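Local coordinates for putative DNA protection protein (Streptomyces coelicolor, PDB 4CYB), which probably oxidises and stores iron in a twelve-subunit, ferritin-like shell of the Dps family, whose members protect DNA against oxidative damage, at residues Y42-W47 with G105-P110; V85-P90 with A94-V99; E121-E126 with R152-Q157. One frame throughout, in Å; residues are numbered along the deposited sequence.

Contact 1. Residues Y42-W47 with G105-P110; sequences YKKYHW and GVEEVP. With FE (Fe (III) ion), chain V.
The ammonium nitrogen of Lys44 is gripped by two backbone carbonyls: NZ donates to Gly105 O over 3.2 Å, tilted 22° from that carbonyl's plane, and also bonds to Pro103 O. The lysine chain runs out extended from helix 18-48 until a bend at its last torsion (chi4 75°) turns NZ onto the loop. One residue on, Tyr45 OH gives a short 2.6 Å bond to Glu107 OE1, meeting it on the syn side and 17° out of the carboxylate plane. The same oxygen lies at the ring edge, 3.3 Å from Tyr45 CE1. Arg115 makes a salt bridge to Glu107 OE2, so both oxygens of this buried carboxylate are held. A phenylalanine in place of Tyr45 would probably leave Glu107 OE1 without its hydroxyl donor and the carboxylate freer to turn. Another side of this helical turn carries His46, whose NE2 binds iron(III) at 2.5 Å together with three waters and Asp73 and Glu77 of a neighbouring subunit, the intersubunit metal site characteristic of Dps proteins. The Tyr45 ring packs between helices 54-81 and 109-136, while Val106 pairs with an antiparallel strand of that neighbour.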
ATOM      1  N   TYR J  42     -23.354 -18.424  -6.902  1.00 18.03           N
ATOM      2  CA  TYR J  42     -22.734 -17.897  -5.708  1.00 17.80           C
ATOM      3  C   TYR J  42     -23.197 -16.438  -5.524  1.00 18.99           C
ATOM      4  O   TYR J  42     -23.504 -16.060  -4.410  1.00 19.03           O
ATOM      5  CB  TYR J  42     -21.202 -17.942  -5.842  1.00 17.95           C
ATOM      6  CG  TYR J  42     -20.616 -19.139  -5.221  1.00 18.72           C
ATOM      7  CD1 TYR J  42     -20.676 -19.310  -3.837  1.00 19.11           C
ATOM      8  CD2 TYR J  42     -19.996 -20.124  -6.022  1.00 19.33           C
ATOM      9  CE1 TYR J  42     -20.113 -20.409  -3.240  1.00 19.94           C
ATOM     10  CE2 TYR J  42     -19.443 -21.253  -5.427  1.00 21.20           C
ATOM     11  CZ  TYR J  42     -19.529 -21.371  -4.050  1.00 20.32           C
ATOM     12  OH  TYR J  42     -18.965 -22.458  -3.414  1.00 20.66           O
ATOM     13  N   LYS J  43     -23.272 -15.633  -6.597  1.00 18.08           N
ATOM     14  CA  LYS J  43     -23.783 -14.238  -6.465  1.00 18.42           C
ATOM     15  C   LYS J  43     -25.287 -14.209  -6.081  1.00 18.32           C
ATOM     16  O   LYS J  43     -25.707 -13.490  -5.186  1.00 17.46           O
ATOM     17  CB  LYS J  43     -23.609 -13.400  -7.759  1.00 17.70           C
ATOM     18  CG  LYS J  43     -22.154 -13.044  -8.114  1.00 18.21           C
ATOM     19  CD  LYS J  43     -21.408 -12.284  -6.974  1.00 19.81           C
ATOM     20  CE  LYS J  43     -22.125 -10.932  -6.650  1.00 19.83           C
ATOM     21  NZ  LYS J  43     -21.191 -10.159  -5.784  1.00 20.33           N
ATOM     22  N   LYS J  44     -26.079 -15.084  -6.689  1.00 19.14           N
ATOM     23  CA  LYS J  44     -27.493 -15.253  -6.270  1.00 20.21           C
ATOM     24  C   LYS J  44     -27.628 -15.467  -4.759  1.00 20.35           C
ATOM     25  O   LYS J  44     -28.409 -14.773  -4.098  1.00 19.59           O
ATOM     26  CB  LYS J  44     -28.201 -16.356  -7.090  1.00 19.95           C
ATOM     27  CG  LYS J  44     -29.698 -16.680  -6.705  1.00 21.70           C
ATOM     28  CD  LYS J  44     -30.156 -18.000  -7.387  1.00 22.61           C
ATOM     29  CE  LYS J  44     -31.507 -18.560  -6.878  1.00 22.73           C
ATOM     30  NZ  LYS J  44     -32.626 -17.734  -7.428  1.00 25.65           N
ATOM     31  N   TYR J  45     -26.873 -16.398  -4.195  1.00 20.37           N
ATOM     32  CA  TYR J  45     -27.032 -16.721  -2.802  1.00 20.52           C
ATOM     33  C   TYR J  45     -26.348 -15.654  -1.905  1.00 19.01           C
ATOM     34  O   TYR J  45     -26.780 -15.441  -0.821  1.00 20.50           O
ATOM     35  CB  TYR J  45     -26.463 -18.123  -2.576  1.00 20.64           C
ATOM     36  CG  TYR J  45     -27.265 -19.195  -3.319  1.00 20.40           C
ATOM     37  CD1 TYR J  45     -28.672 -19.042  -3.522  1.00 22.93           C
ATOM     38  CD2 TYR J  45     -26.655 -20.354  -3.781  1.00 22.61           C
ATOM     39  CE1 TYR J  45     -29.434 -20.015  -4.170  1.00 21.95           C
ATOM     40  CE2 TYR J  45     -27.401 -21.313  -4.497  1.00 24.25           C
ATOM     41  CZ  TYR J  45     -28.766 -21.157  -4.664  1.00 21.92           C
ATOM     42  OH  TYR J  45     -29.465 -22.136  -5.324  1.00 28.02           O
ATOM     43  N   HIS J  46     -25.276 -15.005  -2.380  1.00 19.11           N
ATOM     44  CA  HIS J  46     -24.681 -13.822  -1.686  1.00 18.01           C
ATOM     45  C   HIS J  46     -25.798 -12.807  -1.493  1.00 20.03           C
ATOM     46  O   HIS J  46     -25.895 -12.235  -0.398  1.00 19.40           O
ATOM     47  CB  HIS J  46     -23.551 -13.265  -2.577  1.00 19.35           C
ATOM     48  CG  HIS J  46     -22.986 -11.894  -2.175  1.00 18.79           C
ATOM     49  ND1 HIS J  46     -22.190 -11.737  -1.102  1.00 18.94           N
ATOM     50  CD2 HIS J  46     -23.056 -10.657  -2.810  1.00 19.66           C
ATOM     51  CE1 HIS J  46     -21.711 -10.447  -1.052  1.00 19.10           C
ATOM     52  NE2 HIS J  46     -22.268  -9.772  -2.088  1.00 18.28           N
ATOM     53  N   TRP J  47     -26.657 -12.588  -2.507  1.00 16.96           N
ATOM     54  CA  TRP J  47     -27.771 -11.585  -2.355  1.00 20.10           C
ATOM     55  C   TRP J  47     -28.945 -12.056  -1.552  1.00 20.62           C
ATOM     56  O   TRP J  47     -29.454 -11.332  -0.702  1.00 22.24           O
ATOM     57  CB  TRP J  47     -28.299 -11.133  -3.709  1.00 22.41           C
ATOM     58  CG  TRP J  47     -27.207 -10.491  -4.538  1.00 20.67           C
ATOM     59  CD1 TRP J  47     -26.242  -9.588  -4.121  1.00 21.26           C
ATOM     60  CD2 TRP J  47     -26.950 -10.733  -5.947  1.00 20.88           C
ATOM     61  NE1 TRP J  47     -25.368  -9.269  -5.163  1.00 21.26           N
ATOM     62  CE2 TRP J  47     -25.781  -9.884  -6.310  1.00 19.47           C
ATOM     63  CE3 TRP J  47     -27.600 -11.495  -6.951  1.00 21.45           C
ATOM     64  CZ2 TRP J  47     -25.250  -9.872  -7.593  1.00 20.74           C
ATOM     65  CZ3 TRP J  47     -27.074 -11.450  -8.253  1.00 21.55           C
ATOM     66  CH2 TRP J  47     -25.920 -10.691  -8.565  1.00 21.48           C
ATOM     67  N   GLY J 105     -36.981 -17.979  -7.213  1.00 22.79           N
ATOM     68  CA  GLY J 105     -37.136 -17.342  -5.892  1.00 25.61           C
ATOM     69  C   GLY J 105     -36.088 -17.779  -4.867  1.00 26.56           C
ATOM     70  O   GLY J 105     -34.954 -18.204  -5.219  1.00 27.01           O
ATOM     71  N   VAL J 106     -36.443 -17.627  -3.598  1.00 24.64           N
ATOM     72  CA  VAL J 106     -35.500 -17.874  -2.482  1.00 25.18           C
ATOM     73  C   VAL J 106     -35.730 -19.262  -1.914  1.00 26.58           C
ATOM     74  O   VAL J 106     -36.848 -19.565  -1.475  1.00 27.78           O
ATOM     75  CB  VAL J 106     -35.701 -16.834  -1.364  1.00 24.41           C
ATOM     76  CG1 VAL J 106     -34.668 -17.001  -0.241  1.00 25.08           C
ATOM     77  CG2 VAL J 106     -35.642 -15.420  -1.923  1.00 23.89           C
ATOM     78  N   GLU J 107     -34.706 -20.126  -1.984  1.00 26.27           N
ATOM     79  CA  GLU J 107     -34.742 -21.475  -1.362  1.00 26.56           C
ATOM     80  C   GLU J 107     -34.375 -21.431   0.105  1.00 28.43           C
ATOM     81  O   GLU J 107     -33.870 -20.409   0.598  1.00 26.58           O
ATOM     82  CB  GLU J 107     -33.706 -22.392  -2.063  1.00 27.52           C
ATOM     83  CG  GLU J 107     -33.984 -22.710  -3.549  1.00 29.73           C
ATOM     84  CD  GLU J 107     -32.673 -22.987  -4.316  1.00 33.96           C
ATOM     85  OE1 GLU J 107     -31.993 -22.026  -4.771  1.00 27.34           O
ATOM     86  OE2 GLU J 107     -32.281 -24.164  -4.454  1.00 31.08           O
ATOM     87  N   GLU J 108     -34.597 -22.545   0.840  1.00 25.08           N
ATOM     88  CA  GLU J 108     -34.013 -22.670   2.193  1.00 25.91           C
ATOM     89  C   GLU J 108     -32.476 -22.615   2.154  1.00 23.89           C
ATOM     90  O   GLU J 108     -31.885 -23.071   1.182  1.00 23.24           O
ATOM     91  CB  GLU J 108     -34.418 -24.030   2.826  1.00 29.85           C
ATOM     92  CG  GLU J 108     -35.908 -24.113   3.053  1.00 35.39           C
ATOM     93  CD  GLU J 108     -36.319 -25.239   3.995  1.00 49.76           C
ATOM     94  OE1 GLU J 108     -35.598 -26.264   4.093  1.00 49.00           O
ATOM     95  OE2 GLU J 108     -37.380 -25.078   4.644  1.00 57.04           O
ATOM     96  N   VAL J 109     -31.860 -22.048   3.191  1.00 23.07           N
ATOM     97  CA  VAL J 109     -30.381 -21.941   3.250  1.00 25.87           C
ATOM     98  C   VAL J 109     -29.633 -23.263   2.977  1.00 23.98           C
ATOM     99  O   VAL J 109     -28.764 -23.294   2.102  1.00 23.71           O
ATOM    100  CB  VAL J 109     -29.940 -21.226   4.539  1.00 26.77           C
ATOM    101  CG1 VAL J 109     -28.436 -21.249   4.698  1.00 28.53           C
ATOM    102  CG2 VAL J 109     -30.473 -19.802   4.497  1.00 27.56           C
ATOM    103  N   PRO J 110     -29.985 -24.367   3.686  1.00 24.39           N
ATOM    104  CA  PRO J 110     -29.282 -25.629   3.423  1.00 24.19           C
ATOM    105  C   PRO J 110     -29.494 -26.141   1.995  1.00 23.00           C
ATOM    106  O   PRO J 110     -28.618 -26.784   1.459  1.00 23.12           O
ATOM    107  CB  PRO J 110     -29.848 -26.622   4.481  1.00 25.42           C
ATOM    108  CG  PRO J 110     -31.104 -25.985   5.000  1.00 25.41           C
ATOM    109  CD  PRO J 110     -30.954 -24.490   4.810  1.00 28.17           C
TER
HETATM  110 FE    FE V1200     -21.933  -7.344  -2.445  0.50 14.70          FE
HETATM  111  O   HOH W   1     -19.947  -8.044  -3.618  1.00 23.38           O
HETATM  112  O   HOH W   2     -21.102  -7.492  -0.260  1.00 32.84           O
HETATM  113  O   HOH W   3     -20.961  -5.204  -1.857  1.00 32.55           O

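Contact 2. Residues V85-P90 with A94-V99; sequences VAVGDP and AEITTV
The backbones of Pro90 and Ala94 are joined by one helical i-to-i+4 bond, Ala94 N to Pro90 O at 3.0 Å with an N-H...O angle of 154°, while further out Val87 and Ile96 face each other with their CA atoms 8.9 Å apart. That wider gap is bridged by side chains. CG2 of Val87 meets CD1 of Ile96 at 3.9 Å, two methyl groups touching where the side chains run antiparallel alongside each other. Val87 adopts an unusual rotamer (chi1 60°), with CG1 wedged between the backbone N and the carbonyl carbon; this leaves CG2 as the branch that reaches the isoleucine. Ile96 answers with an extended chain, its chi2 of 171° carrying CD1 away from the backbone toward the valine. The methyl CB of Ala94 lies 3.5 Å from Pro90 O, beside the carbonyl that its own nitrogen engages. The bond belongs to the first turn of the short helix 90-96, which sits in the long connection between helices 54-81 and 109-136, a hallmark of the Dps subunit within the ferritin-like fold. Asp89 is its N-cap, with its side chain capping a backbone N of the first turn, and Pro90 follows at a position where a missing amide hydrogen costs no helical bond. Beyond the helix, Thr97 forms an ST turn in which OG1 accepts from Val99 N at 3.0 Å; Asp34 on helix 18-48 bonds both to that hydroxyl and to Thr98 N. Ile96 also packs on Ala33 of the same long helix and on Phe6. Across the subunit interface Pro90 meets Pro90 of a neighbouring subunit, and Val99 O accepts from Arg91 NH1 of that neighbouring subunit.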
ATOM      1  N   VAL J  85     -12.956 -20.057 -29.781  1.00 21.66           N
ATOM      2  CA  VAL J  85     -13.952 -19.041 -29.415  1.00 25.10           C
ATOM      3  C   VAL J  85     -14.570 -19.374 -28.075  1.00 24.54           C
ATOM      4  O   VAL J  85     -15.293 -20.413 -27.917  1.00 23.82           O
ATOM      5  CB  VAL J  85     -15.033 -18.866 -30.530  1.00 27.04           C
ATOM      6  CG1 VAL J  85     -15.969 -17.654 -30.212  1.00 25.82           C
ATOM      7  CG2 VAL J  85     -14.324 -18.685 -31.886  1.00 25.21           C
ATOM      8  N   ALA J  86     -14.300 -18.511 -27.077  1.00 21.69           N
ATOM      9  CA  ALA J  86     -14.875 -18.728 -25.719  1.00 22.15           C
ATOM     10  C   ALA J  86     -16.389 -18.468 -25.732  1.00 23.10           C
ATOM     11  O   ALA J  86     -16.883 -17.528 -26.416  1.00 25.69           O
ATOM     12  CB  ALA J  86     -14.184 -17.797 -24.706  1.00 21.34           C
ATOM     13  N   VAL J  87     -17.140 -19.263 -24.973  1.00 21.54           N
ATOM     14  CA  VAL J  87     -18.587 -19.022 -24.891  1.00 23.84           C
ATOM     15  C   VAL J  87     -18.901 -17.623 -24.303  1.00 24.55           C
ATOM     16  O   VAL J  87     -18.293 -17.217 -23.295  1.00 24.81           O
ATOM     17  CB  VAL J  87     -19.303 -20.127 -24.110  1.00 25.89           C
ATOM     18  CG1 VAL J  87     -18.790 -20.252 -22.689  1.00 25.28           C
ATOM     19  CG2 VAL J  87     -20.812 -19.883 -24.133  1.00 24.31           C
ATOM     20  N   GLY J  88     -19.772 -16.879 -24.975  1.00 23.17           N
ATOM     21  CA  GLY J  88     -19.963 -15.434 -24.636  1.00 23.04           C
ATOM     22  C   GLY J  88     -21.251 -15.139 -23.891  1.00 22.42           C
ATOM     23  O   GLY J  88     -21.280 -15.094 -22.683  1.00 23.74           O
ATOM     24  N   ASP J  89     -22.325 -14.868 -24.620  1.00 21.79           N
ATOM     25  CA  ASP J  89     -23.603 -14.484 -24.030  1.00 23.13           C
ATOM     26  C   ASP J  89     -24.180 -15.608 -23.161  1.00 23.20           C
ATOM     27  O   ASP J  89     -24.051 -16.799 -23.530  1.00 22.79           O
ATOM     28  CB  ASP J  89     -24.573 -14.110 -25.157  1.00 24.08           C
ATOM     29  CG  ASP J  89     -25.875 -13.517 -24.657  1.00 24.62           C
ATOM     30  OD1 ASP J  89     -26.774 -14.310 -24.307  1.00 25.53           O
ATOM     31  OD2 ASP J  89     -26.028 -12.262 -24.625  1.00 24.63           O
ATOM     32  N   PRO J  90     -24.776 -15.243 -21.998  1.00 22.43           N
ATOM     33  CA  PRO J  90     -25.338 -16.301 -21.132  1.00 24.98           C
ATOM     34  C   PRO J  90     -26.424 -17.195 -21.805  1.00 25.02           C
ATOM     35  O   PRO J  90     -26.679 -18.329 -21.338  1.00 23.69           O
ATOM     36  CB  PRO J  90     -25.974 -15.525 -19.967  1.00 25.93           C
ATOM     37  CG  PRO J  90     -26.199 -14.143 -20.492  1.00 25.87           C
ATOM     38  CD  PRO J  90     -25.094 -13.877 -21.493  1.00 24.42           C
ATOM     39  N   ALA J  94     -26.328 -21.268 -21.522  1.00 24.63           N
ATOM     40  CA  ALA J  94     -27.567 -22.041 -21.225  1.00 25.80           C
ATOM     41  C   ALA J  94     -27.671 -23.303 -22.062  1.00 28.63           C
ATOM     42  O   ALA J  94     -28.112 -24.349 -21.588  1.00 31.15           O
ATOM     43  CB  ALA J  94     -28.812 -21.159 -21.420  1.00 22.61           C
ATOM     44  N   GLU J  95     -27.192 -23.214 -23.293  1.00 25.89           N
ATOM     45  CA  GLU J  95     -27.295 -24.309 -24.232  1.00 27.47           C
ATOM     46  C   GLU J  95     -26.199 -25.338 -24.083  1.00 32.76           C
ATOM     47  O   GLU J  95     -26.343 -26.445 -24.612  1.00 31.73           O
ATOM     48  CB  GLU J  95     -27.323 -23.806 -25.665  1.00 24.79           C
ATOM     49  CG  GLU J  95     -28.508 -22.891 -25.945  1.00 27.01           C
ATOM     50  CD  GLU J  95     -28.312 -22.126 -27.239  1.00 29.76           C
ATOM     51  OE1 GLU J  95     -27.171 -22.097 -27.760  1.00 32.55           O
ATOM     52  OE2 GLU J  95     -29.272 -21.503 -27.737  1.00 31.67           O
ATOM     53  N   ILE J  96     -25.118 -24.998 -23.360  1.00 26.62           N
ATOM     54  CA  ILE J  96     -23.957 -25.861 -23.240  1.00 23.66           C
ATOM     55  C   ILE J  96     -23.878 -26.490 -21.831  1.00 25.00           C
ATOM     56  O   ILE J  96     -23.444 -27.680 -21.658  1.00 23.90           O
ATOM     57  CB  ILE J  96     -22.641 -25.056 -23.499  1.00 24.78           C
ATOM     58  CG1 ILE J  96     -22.580 -24.554 -24.956  1.00 27.73           C
ATOM     59  CG2 ILE J  96     -21.396 -25.916 -23.127  1.00 24.04           C
ATOM     60  CD1 ILE J  96     -21.432 -23.569 -25.240  1.00 24.58           C
ATOM     61  N   THR J  97     -24.286 -25.731 -20.804  1.00 24.07           N
ATOM     62  CA  THR J  97     -24.055 -26.198 -19.411  1.00 23.19           C
ATOM     63  C   THR J  97     -24.931 -27.416 -19.084  1.00 24.52           C
ATOM     64  O   THR J  97     -26.022 -27.581 -19.657  1.00 24.43           O
ATOM     65  CB  THR J  97     -24.383 -25.091 -18.382  1.00 24.85           C
ATOM     66  OG1 THR J  97     -24.047 -25.543 -17.051  1.00 23.79           O
ATOM     67  CG2 THR J  97     -25.901 -24.674 -18.463  1.00 26.68           C
ATOM     68  N   THR J  98     -24.474 -28.259 -18.167  1.00 24.72           N
ATOM     69  CA  THR J  98     -25.397 -29.216 -17.607  1.00 27.09           C
ATOM     70  C   THR J  98     -25.732 -28.949 -16.119  1.00 28.32           C
ATOM     71  O   THR J  98     -26.324 -29.786 -15.447  1.00 26.60           O
ATOM     72  CB  THR J  98     -24.865 -30.650 -17.777  1.00 25.49           C
ATOM     73  OG1 THR J  98     -23.573 -30.748 -17.208  1.00 26.13           O
ATOM     74  CG2 THR J  98     -24.821 -31.066 -19.289  1.00 29.17           C
ATOM     75  N   VAL J  99     -25.364 -27.775 -15.593  1.00 24.73           N
ATOM     76  CA  VAL J  99     -25.758 -27.428 -14.232  1.00 24.12           C
ATOM     77  C   VAL J  99     -27.223 -26.986 -14.263  1.00 25.33           C
ATOM     78  O   VAL J  99     -27.547 -26.024 -14.948  1.00 25.73           O
ATOM     79  CB  VAL J  99     -24.888 -26.243 -13.647  1.00 22.54           C
ATOM     80  CG1 VAL J  99     -25.316 -25.925 -12.205  1.00 23.45           C
ATOM     81  CG2 VAL J  99     -23.418 -26.616 -13.719  1.00 19.74           C
TER

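Contact 3. Residues E121-E126 with R152-Q157; sequences ELILTE and RTNELQ
Ile123 and Leu124 turn from helix 109-136 onto helix 140-164, two near-antiparallel members of the ferritin-like four-helix bundle whose segment axes approach to 9.7 Å with 147° between their directions. Ile123 comes first: its CG2 methyl lies 3.8 Å from Asn154 ND2, the isoleucine lying across the amide side chain, roughly perpendicular to it. The amide is fixed by other parts of the bundle, ND2 donating to Val150 O and OD1 accepting from Gln68, so this buried polar group is satisfied while the isoleucine methyl rests against it. Leu124, at the nearest backbone approach, reaches between two residues of the opposing helix. With CG anti to the carbonyl carbon and beside the backbone N (chi1 -73°), CD2 comes to 3.7 Å from Asn154 CB and to a tight 3.4 Å from Glu155 CG; CD1 also touches Glu155 CG. The leucine thus packs on the aliphatic part of the glutamate, whose carboxylate forms a salt bridge with Arg78 of a neighbouring subunit. On the following residue, Thr125 OG1 donates to Glu121 O at 2.9 Å, and Thr125 N reaches the same oxygen from the opposite face of the carbonyl plane.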
ATOM      1  N   GLU J 121     -19.452 -30.632  -7.620  1.00 23.70           N
ATOM      2  CA  GLU J 121     -19.196 -32.050  -7.927  1.00 26.98           C
ATOM      3  C   GLU J 121     -19.262 -32.320  -9.441  1.00 25.88           C
ATOM      4  O   GLU J 121     -18.438 -33.090  -9.973  1.00 26.66           O
ATOM      5  CB  GLU J 121     -20.148 -32.987  -7.153  1.00 30.25           C
ATOM      6  CG  GLU J 121     -19.716 -34.457  -7.287  1.00 46.44           C
ATOM      7  CD  GLU J 121     -19.646 -35.214  -5.958  1.00 57.26           C
ATOM      8  OE1 GLU J 121     -20.595 -35.073  -5.138  1.00 63.38           O
ATOM      9  OE2 GLU J 121     -18.638 -35.945  -5.725  1.00 61.19           O
ATOM     10  N   LEU J 122     -20.243 -31.704 -10.115  1.00 23.56           N
ATOM     11  CA  LEU J 122     -20.387 -31.781 -11.570  1.00 24.51           C
ATOM     12  C   LEU J 122     -19.117 -31.313 -12.301  1.00 27.63           C
ATOM     13  O   LEU J 122     -18.528 -32.038 -13.154  1.00 24.25           O
ATOM     14  CB  LEU J 122     -21.603 -30.942 -11.980  1.00 26.94           C
ATOM     15  CG  LEU J 122     -22.085 -31.038 -13.398  1.00 30.39           C
ATOM     16  CD1 LEU J 122     -23.600 -30.771 -13.463  1.00 30.28           C
ATOM     17  CD2 LEU J 122     -21.260 -30.122 -14.311  1.00 30.43           C
ATOM     18  N   ILE J 123     -18.665 -30.088 -11.956  1.00 24.83           N
ATOM     19  CA  ILE J 123     -17.439 -29.518 -12.487  1.00 22.99           C
ATOM     20  C   ILE J 123     -16.200 -30.359 -12.146  1.00 23.98           C
ATOM     21  O   ILE J 123     -15.366 -30.612 -13.026  1.00 26.93           O
ATOM     22  CB  ILE J 123     -17.295 -28.034 -11.994  1.00 25.22           C
ATOM     23  CG1 ILE J 123     -18.440 -27.223 -12.618  1.00 24.67           C
ATOM     24  CG2 ILE J 123     -15.953 -27.455 -12.440  1.00 24.37           C
ATOM     25  CD1 ILE J 123     -18.560 -25.767 -12.092  1.00 24.81           C
ATOM     26  N   LEU J 124     -16.085 -30.830 -10.909  1.00 23.90           N
ATOM     27  CA  LEU J 124     -14.904 -31.683 -10.497  1.00 22.99           C
ATOM     28  C   LEU J 124     -14.873 -32.995 -11.353  1.00 25.76           C
ATOM     29  O   LEU J 124     -13.810 -33.370 -11.876  1.00 23.37           O
ATOM     30  CB  LEU J 124     -14.961 -32.017  -8.992  1.00 21.97           C
ATOM     31  CG  LEU J 124     -14.621 -30.817  -8.091  1.00 24.95           C
ATOM     32  CD1 LEU J 124     -14.868 -31.142  -6.639  1.00 28.87           C
ATOM     33  CD2 LEU J 124     -13.144 -30.413  -8.236  1.00 25.08           C
ATOM     34  N   THR J 125     -16.042 -33.601 -11.559  1.00 25.60           N
ATOM     35  CA  THR J 125     -16.097 -34.851 -12.378  1.00 28.15           C
ATOM     36  C   THR J 125     -15.625 -34.593 -13.824  1.00 28.82           C
ATOM     37  O   THR J 125     -14.767 -35.304 -14.362  1.00 31.11           O
ATOM     38  CB  THR J 125     -17.508 -35.448 -12.310  1.00 29.72           C
ATOM     39  OG1 THR J 125     -17.793 -35.744 -10.933  1.00 27.38           O
ATOM     40  CG2 THR J 125     -17.596 -36.745 -13.144  1.00 32.14           C
ATOM     41  N   GLU J 126     -16.131 -33.521 -14.412  1.00 28.02           N
ATOM     42  CA  GLU J 126     -15.736 -33.077 -15.753  1.00 34.50           C
ATOM     43  C   GLU J 126     -14.253 -32.743 -15.828  1.00 32.95           C
ATOM     44  O   GLU J 126     -13.592 -33.065 -16.800  1.00 33.58           O
ATOM     45  CB  GLU J 126     -16.505 -31.817 -16.144  1.00 40.89           C
ATOM     46  CG  GLU J 126     -17.899 -32.101 -16.648  1.00 53.17           C
ATOM     47  CD  GLU J 126     -18.035 -32.110 -18.161  1.00 54.05           C
ATOM     48  OE1 GLU J 126     -17.006 -32.055 -18.934  1.00 45.81           O
ATOM     49  OE2 GLU J 126     -19.226 -32.177 -18.566  1.00 53.80           O
ATOM     50  N   ARG J 152      -8.384 -27.645  -8.140  1.00 21.01           N
ATOM     51  CA  ARG J 152      -8.045 -27.322  -6.788  1.00 20.28           C
ATOM     52  C   ARG J 152      -8.945 -26.250  -6.159  1.00 21.37           C
ATOM     53  O   ARG J 152      -9.289 -26.330  -4.961  1.00 20.67           O
ATOM     54  CB  ARG J 152      -6.590 -26.933  -6.690  1.00 23.41           C
ATOM     55  CG  ARG J 152      -5.723 -28.229  -6.760  1.00 24.06           C
ATOM     56  CD  ARG J 152      -4.268 -27.928  -6.508  1.00 26.04           C
ATOM     57  NE  ARG J 152      -4.029 -27.367  -5.169  1.00 27.13           N
ATOM     58  CZ  ARG J 152      -2.886 -26.755  -4.836  1.00 28.85           C
ATOM     59  NH1 ARG J 152      -1.912 -26.653  -5.723  1.00 28.25           N
ATOM     60  NH2 ARG J 152      -2.715 -26.243  -3.603  1.00 31.35           N
ATOM     61  N   THR J 153      -9.305 -25.233  -6.940  1.00 22.31           N
ATOM     62  CA  THR J 153     -10.226 -24.230  -6.385  1.00 21.20           C
ATOM     63  C   THR J 153     -11.599 -24.784  -6.066  1.00 21.82           C
ATOM     64  O   THR J 153     -12.144 -24.489  -5.005  1.00 20.50           O
ATOM     65  CB  THR J 153     -10.457 -23.032  -7.336  1.00 24.21           C
ATOM     66  OG1 THR J 153      -9.201 -22.409  -7.528  1.00 22.65           O
ATOM     67  CG2 THR J 153     -11.424 -22.035  -6.724  1.00 25.34           C
ATOM     68  N   ASN J 154     -12.187 -25.561  -6.980  1.00 20.15           N
ATOM     69  CA  ASN J 154     -13.475 -26.158  -6.667  1.00 20.76           C
ATOM     70  C   ASN J 154     -13.446 -27.131  -5.491  1.00 21.07           C
ATOM     71  O   ASN J 154     -14.421 -27.166  -4.720  1.00 20.60           O
ATOM     72  CB  ASN J 154     -14.041 -26.825  -7.892  1.00 21.09           C
ATOM     73  CG  ASN J 154     -14.674 -25.820  -8.825  1.00 19.96           C
ATOM     74  OD1 ASN J 154     -15.805 -25.328  -8.555  1.00 22.60           O
ATOM     75  ND2 ASN J 154     -13.983 -25.490  -9.888  1.00 21.20           N
ATOM     76  N   GLU J 155     -12.393 -27.953  -5.403  1.00 21.46           N
ATOM     77  CA  GLU J 155     -12.222 -28.832  -4.216  1.00 20.81           C
ATOM     78  C   GLU J 155     -12.231 -28.065  -2.895  1.00 21.78           C
ATOM     79  O   GLU J 155     -13.002 -28.404  -1.975  1.00 21.64           O
ATOM     80  CB  GLU J 155     -11.003 -29.764  -4.334  1.00 25.63           C
ATOM     81  CG  GLU J 155     -11.128 -30.694  -5.527  1.00 26.01           C
ATOM     82  CD  GLU J 155      -9.799 -31.456  -5.859  1.00 35.96           C
ATOM     83  OE1 GLU J 155      -8.664 -30.853  -5.804  1.00 31.75           O
ATOM     84  OE2 GLU J 155      -9.877 -32.666  -6.218  1.00 32.44           O
ATOM     85  N   LEU J 156     -11.415 -27.008  -2.808  1.00 21.91           N
ATOM     86  CA  LEU J 156     -11.332 -26.245  -1.587  1.00 20.29           C
ATOM     87  C   LEU J 156     -12.668 -25.568  -1.269  1.00 20.50           C
ATOM     88  O   LEU J 156     -13.106 -25.533  -0.094  1.00 20.87           O
ATOM     89  CB  LEU J 156     -10.191 -25.211  -1.715  1.00 20.78           C
ATOM     90  CG  LEU J 156      -9.887 -24.453  -0.387  1.00 25.28           C
ATOM     91  CD1 LEU J 156      -9.205 -25.330   0.673  1.00 25.25           C
ATOM     92  CD2 LEU J 156      -8.986 -23.231  -0.679  1.00 26.56           C
ATOM     93  N   GLN J 157     -13.282 -24.943  -2.284  1.00 19.98           N
ATOM     94  CA  GLN J 157     -14.566 -24.307  -2.063  1.00 19.99           C
ATOM     95  C   GLN J 157     -15.671 -25.259  -1.543  1.00 21.05           C
ATOM     96  O   GLN J 157     -16.428 -24.931  -0.627  1.00 19.74           O
ATOM     97  CB  GLN J 157     -15.049 -23.589  -3.340  1.00 20.08           C
ATOM     98  CG  GLN J 157     -14.233 -22.309  -3.592  1.00 20.47           C
ATOM     99  CD  GLN J 157     -14.786 -21.514  -4.755  1.00 21.86           C
ATOM    100  OE1 GLN J 157     -15.809 -21.869  -5.324  1.00 23.43           O
ATOM    101  NE2 GLN J 157     -14.109 -20.404  -5.114  1.00 22.61           N
TER

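Contacts 1 and 3 share helix 109-136, one at its start and the other midway, with centres 20 Å apart; they meet where Tyr42 CE2 lies 3.7 Å from Gln157 OE1. Contact 2 is nested in the chain loop that contact 1 closes, yet the two do not touch, their nearest atoms being about 9 Å apart. It meets contact 3 instead, Thr98 O lying 3.5 Å from Leu122 CD1. Iron is bound directly only at contact 1, through His46. The Val87 side chain of contact 2 is about 12 Å from that of Asp73 of the same chain, an iron ligand, and both contacts 1 and 2 touch the same neighbouring subunit. Contact 3 belongs to the bundle interior, away from the metal sites.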